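Local atomic coordinates of peptidoglycan N-acetylglucosamine deacetylase (Agathobacter rectalis, PDB entry 5JMU), a protein that probably removes the N-acetyl groups from peptidoglycan N-acetylglucosamine by hydrolysis, using a zinc-dependent catalytic domain of the polysaccharide deacetylase (NodB homology) family, the part described here. Residues E97-N100 with S101-A105. Residues are numbered along the deposited sequence; the frame is centred on the assembly and turned at random.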
ATOM      1  N   GLU A  97       4.289   6.487  14.168  1.00 11.86           N
ATOM      2  CA  GLU A  97       5.145   5.748  15.109  1.00 11.90           C
ATOM      3  C   GLU A  97       4.401   4.670  15.869  1.00 14.82           C
ATOM      4  O   GLU A  97       4.963   3.596  16.151  1.00 14.89           O
ATOM      5  CB  GLU A  97       5.813   6.730  16.084  1.00 15.32           C
ATOM      6  CG  GLU A  97       6.856   7.596  15.386  1.00 22.52           C
ATOM      7  CD  GLU A  97       7.429   8.646  16.342  1.00 37.78           C
ATOM      8  OE1 GLU A  97       7.094   8.594  17.566  1.00 41.67           O
ATOM      9  OE2 GLU A  97       8.190   9.528  15.864  1.00 39.11           O
ATOM     10  N   GLN A  98       3.147   4.934  16.229  1.00 12.58           N
ATOM     11  CA  GLN A  98       2.345   3.874  16.872  1.00 13.36           C
ATOM     12  C   GLN A  98       2.219   2.666  15.933  1.00 13.41           C
ATOM     13  O   GLN A  98       2.340   1.488  16.359  1.00 14.11           O
ATOM     14  CB  GLN A  98       0.970   4.424  17.234  1.00 16.11           C
ATOM     15  CG  GLN A  98       1.059   5.294  18.498  1.00 22.61           C
ATOM     16  CD  GLN A  98      -0.152   6.190  18.661  1.00 29.79           C
ATOM     17  OE1 GLN A  98      -0.041   7.337  19.116  1.00 28.33           O
ATOM     18  NE2 GLN A  98      -1.317   5.677  18.277  1.00 29.33           N
HETATM   19  N   MSE A  99       1.984   2.924  14.653  1.00 12.84           N
HETATM   20  CA  MSE A  99       1.829   1.830  13.718  1.00 12.88           C
HETATM   21  C   MSE A  99       3.166   1.091  13.524  1.00 13.12           C
HETATM   22  O   MSE A  99       3.227  -0.143  13.470  1.00 12.26           O
HETATM   23  CB  MSE A  99       1.299   2.333  12.366  1.00 10.67           C
HETATM   24  CG  MSE A  99       0.879   1.159  11.445  1.00 10.90           C
HETATM   25 SE   MSE A  99      -0.679   0.178  12.182  0.77 14.41          SE
HETATM   26  CE  MSE A  99       0.138  -1.574  12.635  1.00 14.87           C
ATOM     27  N   ASN A 100       4.263   1.852  13.429  1.00 11.38           N
ATOM     28  CA  ASN A 100       5.559   1.226  13.302  1.00 12.80           C
ATOM     29  C   ASN A 100       5.862   0.333  14.496  1.00 13.82           C
ATOM     30  O   ASN A 100       6.448  -0.729  14.338  1.00 12.14           O
ATOM     31  CB  ASN A 100       6.669   2.278  13.180  1.00 13.14           C
ATOM     32  CG  ASN A 100       7.974   1.642  12.926  1.00 15.99           C
ATOM     33  OD1 ASN A 100       8.210   1.168  11.828  1.00 15.60           O
ATOM     34  ND2 ASN A 100       8.842   1.600  13.950  1.00 17.36           N
ATOM     35  N   SER A 101       5.485   0.782  15.683  1.00 12.37           N
ATOM     36  CA  SER A 101       5.740   0.008  16.897  1.00 13.22           C
ATOM     37  C   SER A 101       4.994  -1.325  16.855  1.00 13.27           C
ATOM     38  O   SER A 101       5.553  -2.360  17.271  1.00 13.74           O
ATOM     39  CB  SER A 101       5.351   0.795  18.124  1.00 17.00           C
ATOM     40  OG  SER A 101       6.402   1.721  18.324  1.00 20.17           O
ATOM     41  N   ILE A 102       3.758  -1.306  16.362  1.00 12.92           N
ATOM     42  CA  ILE A 102       3.023  -2.573  16.247  1.00 13.78           C
ATOM     43  C   ILE A 102       3.708  -3.480  15.226  1.00 12.60           C
ATOM     44  O   ILE A 102       3.815  -4.713  15.441  1.00 12.96           O
ATOM     45  CB  ILE A 102       1.538  -2.330  15.882  1.00 12.95           C
ATOM     46  CG1 ILE A 102       0.819  -1.763  17.114  1.00 14.41           C
ATOM     47  CG2 ILE A 102       0.892  -3.621  15.435  1.00 13.13           C
ATOM     48  CD1 ILE A 102      -0.516  -1.046  16.722  1.00 15.62           C
ATOM     49  N   ILE A 103       4.173  -2.886  14.128  1.00 11.91           N
ATOM     50  CA  ILE A 103       4.868  -3.704  13.126  1.00 11.60           C
ATOM     51  C   ILE A 103       6.149  -4.306  13.716  1.00 12.10           C
ATOM     52  O   ILE A 103       6.443  -5.481  13.516  1.00 12.29           O
ATOM     53  CB  ILE A 103       5.191  -2.870  11.880  1.00 10.96           C
ATOM     54  CG1 ILE A 103       3.887  -2.520  11.192  1.00 10.61           C
ATOM     55  CG2 ILE A 103       6.132  -3.588  10.922  1.00 15.14           C
ATOM     56  CD1 ILE A 103       4.039  -1.365  10.112  1.00 10.91           C
ATOM     57  N   LYS A 104       6.874  -3.546  14.512  1.00 12.46           N
ATOM     58  CA  LYS A 104       8.072  -4.061  15.168  0.53 13.15           C
ATOM     59  C   LYS A 104       7.749  -5.198  16.131  1.00 14.15           C
ATOM     60  O   LYS A 104       8.432  -6.243  16.153  1.00 16.71           O
ATOM     61  CB  LYS A 104       8.771  -2.916  15.915  0.53 13.58           C
ATOM     62  CG  LYS A 104       9.862  -3.383  16.834  0.53 19.74           C
ATOM     63  CD  LYS A 104      11.057  -3.868  16.042  0.53 18.53           C
ATOM     64  CE  LYS A 104      12.257  -3.995  17.013  0.53 23.80           C
ATOM     65  NZ  LYS A 104      13.417  -4.772  16.492  0.53 27.91           N
ATOM     66  N   ALA A 105       6.712  -4.981  16.964  1.00 14.14           N
ATOM     67  CA  ALA A 105       6.225  -6.006  17.917  1.00 14.94           C
ATOM     68  C   ALA A 105       5.910  -7.312  17.185  1.00 14.73           C
ATOM     69  O   ALA A 105       6.303  -8.413  17.597  1.00 15.35           O
ATOM     70  CB  ALA A 105       4.967  -5.485  18.642  1.00 16.40           C
TER
HETATM   71  O   HOH W   1       8.158   3.101  16.381  1.00 22.77           O
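Met99, present as selenomethionine, carries its terminal methyl forward along helix 89-107 to Ile102, about one turn on, CE lying 3.5 Å from Ile102 CG2. Its CG stands anti to the backbone N (chi1 -169°), and bends at chi2 (66°) and again at chi3 bring CE to the isoleucine, whose CG2 and CB both face the methyl. The two side chains cross at a slant. From the next position Ile103 offers CG1 to the same methyl, at a looser 4.1 Å. A flexible, unbranched residue suits the place of Met99, since its bent end can reach both beta-branched neighbours; this oily side of the helix also packs on Ile63 of helix 61-68 and on Val52 and Ile75 of the parallel sheet. With an alanine at Ile102, CG2 and the rest of the branch are gone, and the Met99 methyl is likely to be held less firmly, with a gap opened toward Ile63.

On the polar side, Asn100 suits its place because its amide both accepts and donates: OD1 takes the backbone N of Ala111, while ND2 gives to Asp110 and, at 2.9 Å, to a water. Ser101, a small hydroxyl residue fitting the exposed side, bonds the same water through OG. Regular i to i+4 backbone bonds run beneath both sides, among them Lys104 N to Asn100 O at 2.9 Å. The helix is thus amphipathic: dispersion contacts seat one side on the sheet of the deacetylase domain, while the amide of Asn100 ties the other to Asp110 and Ala111, with one water linking it to Ser101.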